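Side-chain contacts in dimethyl-sulfide monooxygenase (Hyphomicrobium sulfonivorans, PDB 6AK1), which oxidises dimethyl sulfide to methanethiol and formaldehyde with O2 and NADH, as the FMN-dependent large subunit of a two-subunit monooxygenase: residues Gln330-Asp335 / Thr339-Leu344; Gly314-Asp319 / Gly365-Val370; Asp178-Arg183 / Ser194-Ile199; Leu114-Leu119 / Tyr169-Gly174; Thr282-Asp287 / Glu293-Glu298. One frame throughout, in Å; residues are numbered along the deposited sequence.

Contact 1: residues Gln330-Asp335 / Thr339-Leu344; sequences QAMEND and TTLESL
The apolar part of this contact is a single touch, Met332 against Leu341. Met332 SD lies 4.1 Å from Leu341 CD1, and the two side chains cross at about a right angle. The thioether gets there because CG stands opposite the backbone N (chi1 174°), which carries the chain out across the gap, while the bend at chi3 (-70°) leaves SD nearest and CE alongside it, only slightly farther from the same methyl. Val355 of helix 355-362 also packs on this buried methionine, although most residues of the loop are exposed. The backbone supplies the one hydrogen bond between the segments, Thr339 N to Asp335 O at 2.9 Å. This is the first-turn bond of helix 335-344, and the segment 330-335, a 3-10 turn and then loop, leads into the helix at Asp335. Asn334 takes the N-cap position, its OD1 accepting from Leu337 N. Thr339 CG2 also crowds the carbonyl, at 3.1 Å from Asp335 O. Glu342 makes the remaining touch, and it is not a polar bond: its extended chain stretches toward the start of the loop, bringing OE2 to 3.6 Å from Gln330 CA in van der Waals contact, and the amide end of Gln330 leads away. Asp335 OD1 forms a salt bridge with Arg338 NH1, which also bonds Met332 O.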
# COMPACT_ATOMS: atom_id res chain seq x y z
N GLN A 330 11.56 -13.87 26.74
CA GLN A 330 10.70 -15.02 26.99
C GLN A 330 9.73 -14.78 28.15
O GLN A 330 8.69 -15.44 28.22
CB GLN A 330 11.54 -16.27 27.26
CG GLN A 330 12.66 -16.08 28.28
CD GLN A 330 13.44 -17.37 28.58
OE1 GLN A 330 12.93 -18.48 28.43
NE2 GLN A 330 14.69 -17.21 29.00
N ALA A 331 10.03 -13.84 29.05
CA ALA A 331 9.17 -13.52 30.19
C ALA A 331 8.18 -12.39 29.93
O ALA A 331 7.46 -11.99 30.85
CB ALA A 331 10.04 -13.17 31.40
N MET A 332 8.11 -11.87 28.70
CA MET A 332 7.18 -10.78 28.41
C MET A 332 5.74 -11.25 28.59
O MET A 332 5.37 -12.37 28.22
CB MET A 332 7.42 -10.27 26.98
CG MET A 332 6.42 -9.22 26.48
SD MET A 332 6.95 -8.40 24.95
CE MET A 332 8.34 -7.43 25.57
N GLU A 333 4.91 -10.37 29.17
CA GLU A 333 3.56 -10.77 29.53
C GLU A 333 2.68 -10.94 28.30
O GLU A 333 2.02 -11.97 28.14
CB GLU A 333 2.95 -9.74 30.50
CG GLU A 333 3.76 -9.53 31.79
CD GLU A 333 3.58 -10.65 32.81
OE1 GLU A 333 4.25 -10.59 33.88
OE2 GLU A 333 2.77 -11.58 32.56
N ASN A 334 2.67 -9.95 27.42
CA ASN A 334 1.74 -9.95 26.30
C ASN A 334 2.07 -11.07 25.33
O ASN A 334 3.14 -11.08 24.72
CB ASN A 334 1.78 -8.60 25.60
CG ASN A 334 0.66 -8.45 24.59
OD1 ASN A 334 0.80 -8.83 23.42
ND2 ASN A 334 -0.46 -7.90 25.03
N ASP A 335 1.13 -12.01 25.16
CA ASP A 335 1.36 -13.17 24.29
C ASP A 335 1.62 -12.76 22.85
O ASP A 335 2.53 -13.29 22.21
CB ASP A 335 0.15 -14.11 24.35
CG ASP A 335 0.12 -14.94 25.62
OD1 ASP A 335 0.94 -14.71 26.54
OD2 ASP A 335 -0.75 -15.84 25.68
N THR A 339 5.30 -13.29 21.22
CA THR A 339 5.43 -14.34 20.22
C THR A 339 5.90 -13.79 18.88
O THR A 339 6.62 -14.49 18.15
CB THR A 339 4.11 -15.12 20.10
OG1 THR A 339 4.35 -16.36 19.43
CG2 THR A 339 3.07 -14.35 19.32
N THR A 340 5.54 -12.54 18.54
CA THR A 340 6.04 -12.01 17.27
C THR A 340 7.49 -11.56 17.39
O THR A 340 8.31 -11.84 16.51
CB THR A 340 5.16 -10.85 16.75
OG1 THR A 340 4.70 -10.06 17.85
CG2 THR A 340 3.97 -11.39 15.99
N LEU A 341 7.85 -10.91 18.49
CA LEU A 341 9.26 -10.57 18.72
C LEU A 341 10.14 -11.81 18.73
O LEU A 341 11.26 -11.79 18.21
CB LEU A 341 9.41 -9.80 20.01
CG LEU A 341 8.69 -8.44 20.02
CD1 LEU A 341 8.84 -7.78 21.36
CD2 LEU A 341 9.26 -7.54 18.94
N GLU A 342 9.65 -12.91 19.32
CA GLU A 342 10.46 -14.14 19.36
C GLU A 342 10.66 -14.72 17.97
O GLU A 342 11.74 -15.25 17.66
CB GLU A 342 9.80 -15.18 20.28
CG GLU A 342 9.98 -14.94 21.77
CD GLU A 342 9.14 -15.90 22.61
OE1 GLU A 342 8.16 -16.45 22.07
OE2 GLU A 342 9.47 -16.13 23.79
N SER A 343 9.64 -14.65 17.11
CA SER A 343 9.81 -15.14 15.74
C SER A 343 10.75 -14.24 14.93
O SER A 343 11.41 -14.72 14.00
CB SER A 343 8.46 -15.27 15.05
OG SER A 343 7.83 -14.00 14.94
N LEU A 344 10.84 -12.96 15.29
CA LEU A 344 11.67 -12.00 14.55
C LEU A 344 13.14 -12.00 14.97
O LEU A 344 13.97 -11.49 14.21
CB LEU A 344 11.11 -10.58 14.71
CG LEU A 344 9.81 -10.27 13.97
CD1 LEU A 344 9.23 -8.94 14.43
CD2 LEU A 344 10.03 -10.28 12.47

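Contact 2: residues Gly314-Asp319 / Gly365-Val370; sequences GWTGID and GGLGPV
Trp315 and Leu367 run past one another in opposite directions, and the indole can be followed atom by atom along the turn that Leu367 belongs to. At its root, Trp315 CB lies 4.0 Å from Leu367 CD1. The first torsion sets CG opposite the carbonyl carbon (chi1 -73°), which swings the ring out from the flank of helix 305-316, leaning back along the helix, and against the turn. Next along the six-membered ring, Trp315 CE3 makes the closest touch, 3.7 Å from Leu367 CD1. CG of the leucine backs up the same ring atom. Further out, Trp315 CZ3 comes to 3.8 Å from Gly366 CA. Beside it, Trp315 CH2 rests 4.0 Å from that same CA, so the far rim of the indole lies against bare backbone. Gly366 occupies the second position of a type II' turn from Gly365 to Gly368, closed by Gly368 N to Gly365 O at 2.9 Å. Thr316 adds a looser methyl contact through CG2, 4.3 Å from Leu367 CD1, while its OG1 accepts from Ile318 N in an ST turn and also bonds Tyr312 O. Tyr63 meets the indole edge-to-face, and Tyr312 OH binds Gly366 O. The contact thus joins the C-terminal end of helix 305-316 to the loop between helix 355-362 and strand 370-372, where Pro369 is already backbone-bonded to Thr282 of strand 276-284.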
# COMPACT_ATOMS: atom_id res chain seq x y z
N GLY A 314 1.88 2.80 18.94
CA GLY A 314 0.79 2.99 18.00
C GLY A 314 0.41 1.71 17.27
O GLY A 314 -0.77 1.47 16.99
N TRP A 315 1.39 0.86 16.96
CA TRP A 315 1.09 -0.35 16.19
C TRP A 315 0.36 -1.39 17.03
O TRP A 315 -0.51 -2.09 16.51
CB TRP A 315 2.37 -0.97 15.64
CG TRP A 315 2.97 -0.24 14.52
CD1 TRP A 315 2.33 0.62 13.65
CD2 TRP A 315 4.34 -0.27 14.13
NE1 TRP A 315 3.23 1.12 12.74
CE2 TRP A 315 4.47 0.59 13.01
CE3 TRP A 315 5.47 -0.93 14.62
CZ2 TRP A 315 5.70 0.80 12.37
CZ3 TRP A 315 6.68 -0.73 13.98
CH2 TRP A 315 6.79 0.13 12.87
N THR A 316 0.71 -1.54 18.32
CA THR A 316 0.13 -2.59 19.14
C THR A 316 -0.76 -2.09 20.26
O THR A 316 -1.53 -2.87 20.81
CB THR A 316 1.24 -3.47 19.76
OG1 THR A 316 1.92 -2.72 20.78
CG2 THR A 316 2.26 -3.88 18.71
N GLY A 317 -0.69 -0.81 20.63
CA GLY A 317 -1.42 -0.30 21.77
C GLY A 317 -0.72 -0.45 23.11
O GLY A 317 -1.28 -0.02 24.14
N ILE A 318 0.46 -1.04 23.16
CA ILE A 318 1.15 -1.28 24.42
C ILE A 318 2.10 -0.13 24.69
O ILE A 318 2.98 0.17 23.86
CB ILE A 318 1.89 -2.61 24.40
CG1 ILE A 318 0.91 -3.76 24.21
CG2 ILE A 318 2.72 -2.76 25.67
CD1 ILE A 318 1.57 -4.99 23.66
N ASP A 319 1.95 0.52 25.84
CA ASP A 319 2.84 1.58 26.29
C ASP A 319 4.02 0.93 27.01
O ASP A 319 3.90 0.51 28.17
CB ASP A 319 2.10 2.57 27.18
CG ASP A 319 3.02 3.63 27.77
OD1 ASP A 319 4.17 3.79 27.29
OD2 ASP A 319 2.58 4.30 28.74
N GLY A 365 13.46 -2.68 10.83
CA GLY A 365 12.52 -3.68 10.38
C GLY A 365 11.13 -3.54 10.95
O GLY A 365 10.18 -4.09 10.38
N GLY A 366 10.98 -2.81 12.05
CA GLY A 366 9.69 -2.61 12.66
C GLY A 366 9.13 -3.89 13.25
O GLY A 366 9.69 -4.45 14.21
N LEU A 367 8.03 -4.37 12.67
CA LEU A 367 7.42 -5.64 13.01
C LEU A 367 7.54 -6.64 11.87
O LEU A 367 6.88 -7.68 11.90
CB LEU A 367 5.95 -5.45 13.39
CG LEU A 367 5.69 -4.72 14.70
CD1 LEU A 367 4.19 -4.44 14.89
CD2 LEU A 367 6.24 -5.53 15.85
N GLY A 368 8.37 -6.35 10.87
CA GLY A 368 8.57 -7.26 9.77
C GLY A 368 9.95 -7.90 9.82
O GLY A 368 10.85 -7.45 10.54
N PRO A 369 10.13 -8.95 9.04
CA PRO A 369 11.43 -9.64 9.02
C PRO A 369 12.52 -8.79 8.39
O PRO A 369 12.28 -7.94 7.54
CB PRO A 369 11.15 -10.91 8.20
CG PRO A 369 9.95 -10.55 7.35
CD PRO A 369 9.15 -9.56 8.13
N VAL A 370 13.75 -9.03 8.85
CA VAL A 370 14.94 -8.38 8.34
C VAL A 370 15.85 -9.45 7.75
O VAL A 370 16.10 -10.48 8.39
CB VAL A 370 15.67 -7.59 9.45
CG1 VAL A 370 16.92 -6.92 8.90
CG2 VAL A 370 14.72 -6.60 10.06

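Contact 3: residues Asp178-Arg183 / Ser194-Ile199; sequences DDAVKR and SKVHPI
The carboxylate of Asp179 is the flat group of this contact, and two lysines approach it differently. Lys195 comes from beyond the two oxygens, somewhat above their plane, and its ammonium forms the salt bridge, with NZ 2.9 Å from OD2 of Asp179. The companion distance, Lys195 NZ to Asp179 OD1, is 3.1 Å and counts as a weak hydrogen bond, so the ammonium straddles both oxygens. Lys182 NZ instead stands over the face on that same side, at a long 3.8 Å from OD2 of Asp179. Its firmer hold is on the backbone, NZ to O of Asp179 at 2.7 Å. One water joins the two ammonium groups, accepting from both, at 2.8 Å from Lys195 NZ. The like charges stay 4.6 Å apart, NZ of Lys182 to NZ of Lys195, a separation that the shared water and carboxylate probably ease. Lys195 reaches the acid by bending at chi2 (72°) and again at chi4: the chain bows away from the segment at CD and returns, so that NZ meets the carboxylate. Beneath this polar end the base of Lys195 is tight against alanine, CB of Ala180 lying 3.5 Å from its CB. Val196 CG2 touches that same alanine methyl more loosely. Ala180 is also backbone-bonded to Asp192 and Lys182 to Phe190. The segments flank the antiparallel hairpin of strands 181-184 and 189-191: one runs into its first strand, the other follows its second, and a salt-bridge network joins them there at the protein surface.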
# COMPACT_ATOMS: atom_id res chain seq x y z
N ASP A 178 -18.36 3.25 -22.12
CA ASP A 178 -17.13 3.34 -22.90
C ASP A 178 -17.23 4.35 -24.03
O ASP A 178 -16.29 5.12 -24.26
CB ASP A 178 -16.77 1.97 -23.47
CG ASP A 178 -16.13 1.05 -22.44
OD1 ASP A 178 -15.99 1.45 -21.26
OD2 ASP A 178 -15.76 -0.09 -22.82
N ASP A 179 -18.36 4.40 -24.73
CA ASP A 179 -18.44 5.26 -25.90
C ASP A 179 -19.22 6.56 -25.64
O ASP A 179 -19.63 7.23 -26.59
CB ASP A 179 -19.02 4.48 -27.09
CG ASP A 179 -20.51 4.37 -27.04
OD1 ASP A 179 -21.06 4.31 -25.91
OD2 ASP A 179 -21.13 4.34 -28.12
N ALA A 180 -19.38 6.94 -24.36
CA ALA A 180 -19.94 8.25 -24.04
C ALA A 180 -19.08 9.37 -24.61
O ALA A 180 -19.60 10.27 -25.29
CB ALA A 180 -20.07 8.40 -22.52
N VAL A 181 -17.78 9.35 -24.35
CA VAL A 181 -16.90 10.45 -24.72
C VAL A 181 -16.60 10.37 -26.21
O VAL A 181 -16.21 9.32 -26.73
CB VAL A 181 -15.61 10.43 -23.88
CG1 VAL A 181 -14.63 11.47 -24.39
CG2 VAL A 181 -15.93 10.70 -22.41
N LYS A 182 -16.78 11.49 -26.91
CA LYS A 182 -16.56 11.58 -28.35
C LYS A 182 -15.34 12.41 -28.70
O LYS A 182 -14.65 12.08 -29.67
CB LYS A 182 -17.78 12.20 -29.05
CG LYS A 182 -19.10 11.52 -28.77
CD LYS A 182 -19.07 10.04 -29.15
CE LYS A 182 -20.44 9.41 -28.94
NZ LYS A 182 -20.39 7.94 -29.07
N ARG A 183 -15.10 13.50 -27.97
CA ARG A 183 -13.96 14.39 -28.21
C ARG A 183 -13.91 14.83 -29.66
O ARG A 183 -12.85 14.93 -30.27
CB ARG A 183 -12.64 13.72 -27.77
CG ARG A 183 -12.44 13.70 -26.24
CD ARG A 183 -11.31 12.81 -25.75
NE ARG A 183 -11.02 13.07 -24.33
CZ ARG A 183 -10.18 14.01 -23.91
NH1 ARG A 183 -9.52 14.76 -24.80
NH2 ARG A 183 -9.99 14.21 -22.61
N SER A 194 -26.44 10.92 -23.29
CA SER A 194 -27.29 9.75 -23.15
C SER A 194 -26.50 8.50 -22.78
O SER A 194 -27.11 7.46 -22.52
CB SER A 194 -28.09 9.48 -24.43
OG SER A 194 -27.28 8.97 -25.47
N LYS A 195 -25.18 8.58 -22.74
CA LYS A 195 -24.33 7.48 -22.30
C LYS A 195 -23.67 7.78 -20.96
O LYS A 195 -22.75 7.06 -20.56
CB LYS A 195 -23.27 7.17 -23.35
CG LYS A 195 -23.69 6.16 -24.39
CD LYS A 195 -24.70 6.72 -25.34
CE LYS A 195 -24.98 5.72 -26.47
NZ LYS A 195 -23.70 5.34 -27.13
N VAL A 196 -24.11 8.83 -20.27
CA VAL A 196 -23.67 9.16 -18.92
C VAL A 196 -24.85 8.92 -17.99
O VAL A 196 -25.97 9.33 -18.29
CB VAL A 196 -23.16 10.61 -18.84
CG1 VAL A 196 -22.80 10.99 -17.40
CG2 VAL A 196 -21.96 10.78 -19.76
N HIS A 197 -24.60 8.27 -16.86
CA HIS A 197 -25.68 7.75 -16.05
C HIS A 197 -25.51 8.19 -14.58
O HIS A 197 -24.46 7.93 -13.99
CB HIS A 197 -25.74 6.22 -16.14
CG HIS A 197 -25.89 5.71 -17.54
ND1 HIS A 197 -27.12 5.56 -18.15
CD2 HIS A 197 -24.96 5.36 -18.46
CE1 HIS A 197 -26.94 5.12 -19.39
NE2 HIS A 197 -25.64 4.98 -19.60
N PRO A 198 -26.52 8.83 -14.00
CA PRO A 198 -26.54 8.94 -12.53
C PRO A 198 -26.52 7.54 -11.94
O PRO A 198 -27.20 6.62 -12.43
CB PRO A 198 -27.85 9.69 -12.24
CG PRO A 198 -28.65 9.65 -13.51
CD PRO A 198 -27.69 9.46 -14.65
N ILE A 199 -25.71 7.34 -10.89
CA ILE A 199 -25.60 5.99 -10.36
C ILE A 199 -26.78 5.65 -9.46
O ILE A 199 -27.03 4.47 -9.19
CB ILE A 199 -24.25 5.78 -9.64
CG1 ILE A 199 -24.10 6.71 -8.44
CG2 ILE A 199 -23.08 5.95 -10.64
CD1 ILE A 199 -23.00 6.30 -7.47
O HOH W 1 -23.36 7.64 -28.73

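Contact 4: residues Leu114-Leu119 / Tyr169-Gly174; sequences LLARRL and YKLWEG
Ala116 and Leu119 meet Leu171 and Trp172 where two neighbouring helices of the TIM barrel's outer layer pack together: helix 112-126, which links the parallel strands 100-106 and 130-135, and helix 157-174, which comes after the second of them. Their segment axes approach to 10.2 Å, at 43° between N-to-C directions. The indole of Trp172 spans much of the gap. Its CG lies opposite the carbonyl carbon (chi1 -75°), and the ring extends toward the first helix with its edge leading. NE1 of Trp172 donates to O of Ala116 at 3.2 Å. The N-H points nearly straight at the oxygen (164°), which lies in the ring plane, although the carbonyl itself is met from the side rather than head-on. Further round the ring, Trp172 CZ2 touches Leu119 CD1 at 3.9 Å, again near the indole plane. Ala116, the small residue at the closest backbone approach, places its CB 3.9 Å from Leu171 CD1, and the same methyl also faces the pyrrole part of Trp172. Leu119 continues inward onto Trp132 of strand 130-135. The planes of Trp172 and His212 stand nearly perpendicular where the two rings meet. Ser120 OG also bonds Ala116 O, so the helix carbonyl has two side-chain partners. All four contacting residues are buried; the indole bond satisfies the ring's N-H in a contact whose other touches are apolar, and probably helps to fix the ring's rotation.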
# COMPACT_ATOMS: atom_id res chain seq x y z
N LEU A 114 -15.65 12.38 -3.64
CA LEU A 114 -14.45 13.21 -3.79
C LEU A 114 -13.19 12.38 -3.92
O LEU A 114 -12.30 12.72 -4.71
CB LEU A 114 -14.33 14.17 -2.61
CG LEU A 114 -15.36 15.29 -2.51
CD1 LEU A 114 -15.07 16.12 -1.25
CD2 LEU A 114 -15.35 16.17 -3.78
N LEU A 115 -13.06 11.31 -3.14
CA LEU A 115 -11.89 10.45 -3.31
C LEU A 115 -11.87 9.85 -4.71
O LEU A 115 -10.81 9.76 -5.35
CB LEU A 115 -11.83 9.35 -2.24
CG LEU A 115 -10.59 8.43 -2.35
CD1 LEU A 115 -9.28 9.23 -2.39
CD2 LEU A 115 -10.56 7.39 -1.23
N ALA A 116 -13.04 9.48 -5.23
CA ALA A 116 -13.15 8.95 -6.58
C ALA A 116 -12.54 9.89 -7.61
O ALA A 116 -11.84 9.45 -8.53
CB ALA A 116 -14.62 8.68 -6.92
N ARG A 117 -12.79 11.20 -7.46
CA ARG A 117 -12.23 12.16 -8.41
C ARG A 117 -10.73 12.31 -8.24
O ARG A 117 -9.99 12.40 -9.22
CB ARG A 117 -12.92 13.53 -8.27
CG ARG A 117 -12.46 14.54 -9.32
CD ARG A 117 -13.13 15.92 -9.16
NE ARG A 117 -12.56 16.67 -8.05
CZ ARG A 117 -12.36 17.99 -8.06
NH1 ARG A 117 -12.68 18.70 -9.13
NH2 ARG A 117 -11.83 18.59 -6.99
N ARG A 118 -10.25 12.32 -6.99
CA ARG A 118 -8.81 12.48 -6.78
C ARG A 118 -8.04 11.30 -7.34
O ARG A 118 -6.96 11.48 -7.91
CB ARG A 118 -8.51 12.66 -5.29
CG ARG A 118 -9.19 13.88 -4.67
CD ARG A 118 -8.96 13.94 -3.16
NE ARG A 118 -7.56 14.12 -2.85
CZ ARG A 118 -6.87 13.43 -1.96
NH1 ARG A 118 -7.44 12.49 -1.21
NH2 ARG A 118 -5.58 13.71 -1.79
N LEU A 119 -8.57 10.08 -7.20
CA LEU A 119 -7.88 8.91 -7.74
C LEU A 119 -8.03 8.82 -9.26
O LEU A 119 -7.06 8.48 -9.94
CB LEU A 119 -8.40 7.63 -7.07
CG LEU A 119 -7.95 7.46 -5.61
CD1 LEU A 119 -8.79 6.42 -4.91
CD2 LEU A 119 -6.47 7.11 -5.55
N TYR A 169 -16.93 1.87 -7.16
CA TYR A 169 -17.00 1.04 -8.36
C TYR A 169 -18.11 1.52 -9.32
O TYR A 169 -17.95 1.46 -10.55
CB TYR A 169 -17.23 -0.42 -7.97
CG TYR A 169 -16.12 -1.08 -7.16
CD1 TYR A 169 -14.79 -0.65 -7.24
CD2 TYR A 169 -16.40 -2.16 -6.33
CE1 TYR A 169 -13.78 -1.27 -6.50
CE2 TYR A 169 -15.40 -2.79 -5.59
CZ TYR A 169 -14.09 -2.34 -5.68
OH TYR A 169 -13.12 -2.97 -4.93
N LYS A 170 -19.24 1.98 -8.78
CA LYS A 170 -20.30 2.49 -9.65
C LYS A 170 -19.85 3.74 -10.38
O LYS A 170 -20.10 3.89 -11.58
CB LYS A 170 -21.57 2.79 -8.83
CG LYS A 170 -22.30 1.55 -8.33
CD LYS A 170 -23.54 1.91 -7.50
CE LYS A 170 -24.25 0.66 -6.96
NZ LYS A 170 -25.40 1.02 -6.08
N LEU A 171 -19.18 4.65 -9.67
CA LEU A 171 -18.71 5.87 -10.31
C LEU A 171 -17.69 5.57 -11.40
O LEU A 171 -17.79 6.08 -12.52
CB LEU A 171 -18.13 6.81 -9.26
CG LEU A 171 -19.15 7.36 -8.26
CD1 LEU A 171 -18.47 7.99 -7.06
CD2 LEU A 171 -20.10 8.36 -8.95
N TRP A 172 -16.72 4.69 -11.09
CA TRP A 172 -15.60 4.42 -11.99
C TRP A 172 -15.98 3.55 -13.18
O TRP A 172 -15.54 3.80 -14.31
CB TRP A 172 -14.46 3.74 -11.23
CG TRP A 172 -13.65 4.64 -10.32
CD1 TRP A 172 -13.40 5.97 -10.49
CD2 TRP A 172 -12.99 4.25 -9.11
NE1 TRP A 172 -12.62 6.44 -9.46
CE2 TRP A 172 -12.35 5.40 -8.60
CE3 TRP A 172 -12.88 3.04 -8.41
CZ2 TRP A 172 -11.60 5.38 -7.41
CZ3 TRP A 172 -12.13 3.02 -7.22
CH2 TRP A 172 -11.50 4.19 -6.74
N GLU A 173 -16.79 2.51 -12.95
CA GLU A 173 -17.11 1.50 -13.96
C GLU A 173 -18.45 1.73 -14.66
O GLU A 173 -18.54 1.51 -15.87
CB GLU A 173 -17.12 0.10 -13.34
CG GLU A 173 -15.80 -0.32 -12.70
CD GLU A 173 -14.70 -0.61 -13.72
OE1 GLU A 173 -15.02 -0.89 -14.90
OE2 GLU A 173 -13.51 -0.55 -13.35
N GLY A 174 -19.49 2.14 -13.94
CA GLY A 174 -20.83 2.16 -14.50
C GLY A 174 -21.36 3.50 -14.99
O GLY A 174 -22.16 3.54 -15.93

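Contact 5: residues Thr282-Asp287 / Glu293-Glu298; sequences TVITGD and EAKYQE
Ile284 and Lys295 carry the first shell. CG2 of Ile284 lies 3.8 Å from Lys295 CG and equally near CD, so the branch methyl packs along the lysine's aliphatic stem as the two chains cross. The other branch, Ile284 CG1, faces the ring edge of Tyr296, 4.2 Å from CD1, with the side chains at about a right angle. Past the isoleucine, Lys295 NZ donates to Thr285 O at 2.9 Å. An extended start, CG opposite the backbone N (chi1 176°), followed by a bend at chi3 brings the ammonium to that carbonyl. Both the ammonium and the strand end have further partners. Asp407 of helix 403-418 forms a salt bridge with Lys295 NZ, and Thr285 OG1 bonds Gly373 O. Val372 of strand 370-372 packs against both Ile284 and Tyr296, while Ile284 is backbone-bonded to Leu371 and Gly373 in the barrel sheet. The contact thus lays helix 289-300 over the end of strand 276-284, the beta-alpha step of a TIM barrel. Lysine does double duty here: its methylenes fill an apolar seam, and its ammonium, bonded to a carbonyl and paired with a carboxylate, is probably charged.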
# COMPACT_ATOMS: atom_id res chain seq x y z
N THR A 282 12.65 -6.11 4.95
CA THR A 282 13.78 -5.19 4.89
C THR A 282 15.03 -5.97 4.56
O THR A 282 15.39 -6.92 5.28
CB THR A 282 13.95 -4.46 6.23
OG1 THR A 282 12.71 -3.81 6.57
CG2 THR A 282 15.08 -3.43 6.13
N VAL A 283 15.73 -5.57 3.51
CA VAL A 283 16.92 -6.25 3.03
C VAL A 283 18.12 -5.33 3.25
O VAL A 283 18.15 -4.21 2.72
CB VAL A 283 16.79 -6.64 1.55
CG1 VAL A 283 18.10 -7.25 1.03
CG2 VAL A 283 15.63 -7.59 1.36
N ILE A 284 19.08 -5.80 4.04
CA ILE A 284 20.39 -5.17 4.15
C ILE A 284 21.39 -6.08 3.45
O ILE A 284 21.56 -7.24 3.84
CB ILE A 284 20.82 -4.94 5.62
CG1 ILE A 284 19.68 -4.35 6.47
CG2 ILE A 284 22.10 -4.08 5.69
CD1 ILE A 284 19.47 -2.87 6.27
N THR A 285 22.06 -5.56 2.41
CA THR A 285 22.94 -6.43 1.64
C THR A 285 24.23 -5.69 1.29
O THR A 285 24.49 -4.57 1.77
CB THR A 285 22.21 -6.96 0.39
OG1 THR A 285 23.11 -7.77 -0.37
CG2 THR A 285 21.73 -5.81 -0.48
N GLY A 286 25.03 -6.34 0.45
CA GLY A 286 26.37 -5.91 0.11
C GLY A 286 27.08 -7.02 -0.65
O GLY A 286 26.47 -8.03 -1.02
N ASP A 287 28.39 -6.83 -0.86
CA ASP A 287 29.12 -7.76 -1.71
C ASP A 287 29.31 -9.13 -1.06
O ASP A 287 29.48 -10.12 -1.78
CB ASP A 287 30.48 -7.20 -2.09
CG ASP A 287 30.98 -7.77 -3.42
OD1 ASP A 287 30.14 -8.11 -4.27
OD2 ASP A 287 32.21 -7.88 -3.60
N GLU A 293 26.60 -7.75 7.00
CA GLU A 293 26.48 -7.73 8.45
C GLU A 293 27.08 -6.46 9.04
O GLU A 293 26.48 -5.85 9.94
CB GLU A 293 27.13 -8.99 9.04
CG GLU A 293 27.10 -9.07 10.57
CD GLU A 293 25.69 -9.07 11.16
OE1 GLU A 293 24.75 -9.61 10.52
OE2 GLU A 293 25.52 -8.52 12.27
N ALA A 294 28.25 -6.03 8.56
CA ALA A 294 28.85 -4.81 9.08
C ALA A 294 28.00 -3.58 8.77
O ALA A 294 27.94 -2.64 9.57
CB ALA A 294 30.27 -4.62 8.54
N LYS A 295 27.35 -3.55 7.60
CA LYS A 295 26.42 -2.47 7.29
C LYS A 295 25.24 -2.47 8.25
O LYS A 295 24.83 -1.42 8.77
CB LYS A 295 25.94 -2.59 5.84
CG LYS A 295 24.90 -1.57 5.42
CD LYS A 295 24.53 -1.72 3.94
CE LYS A 295 25.74 -1.49 3.03
NZ LYS A 295 25.45 -1.89 1.62
N TYR A 296 24.70 -3.66 8.53
CA TYR A 296 23.62 -3.80 9.50
C TYR A 296 24.00 -3.23 10.86
O TYR A 296 23.24 -2.46 11.47
CB TYR A 296 23.24 -5.28 9.61
CG TYR A 296 22.16 -5.59 10.61
CD1 TYR A 296 20.84 -5.20 10.38
CD2 TYR A 296 22.44 -6.29 11.78
CE1 TYR A 296 19.83 -5.49 11.30
CE2 TYR A 296 21.44 -6.58 12.71
CZ TYR A 296 20.14 -6.18 12.45
OH TYR A 296 19.14 -6.47 13.35
N GLN A 297 25.18 -3.60 11.37
CA GLN A 297 25.60 -3.11 12.68
C GLN A 297 25.86 -1.61 12.64
O GLN A 297 25.59 -0.90 13.62
CB GLN A 297 26.84 -3.87 13.15
CG GLN A 297 26.63 -5.40 13.27
CD GLN A 297 25.69 -5.77 14.41
OE1 GLN A 297 25.42 -4.95 15.30
NE2 GLN A 297 25.16 -6.99 14.37
N GLU A 298 26.37 -1.11 11.52
CA GLU A 298 26.59 0.32 11.36
C GLU A 298 25.28 1.08 11.44
O GLU A 298 25.17 2.09 12.14
CB GLU A 298 27.31 0.58 10.03
CG GLU A 298 27.94 1.95 9.89
CD GLU A 298 28.58 2.17 8.52
OE1 GLU A 298 29.80 1.92 8.38
OE2 GLU A 298 27.84 2.59 7.58

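Overall arrangement
Contacts 4 and 5 are the buried ones, each packing a barrel helix: contact 4 helix to helix through an indole N-H and methyl groups, contact 5 helix to strand through a lysine. Contacts 1, 2 and 3 are only partly buried. Contact 3, on the hairpin, depends most on charge and water, yet Ile199 reaches back to Lys170 and Leu171 of contact 4. At the other end of the molecule, contacts 1 and 2 belong to the excursion following helix 289-300 and touch through Leu344 and Asn334; contact 2 is apolar, whereas contact 1 is chiefly a helix start. Pro369 and Thr282 probably bond contact 2 to contact 5, joining this excursion to the barrel sheet.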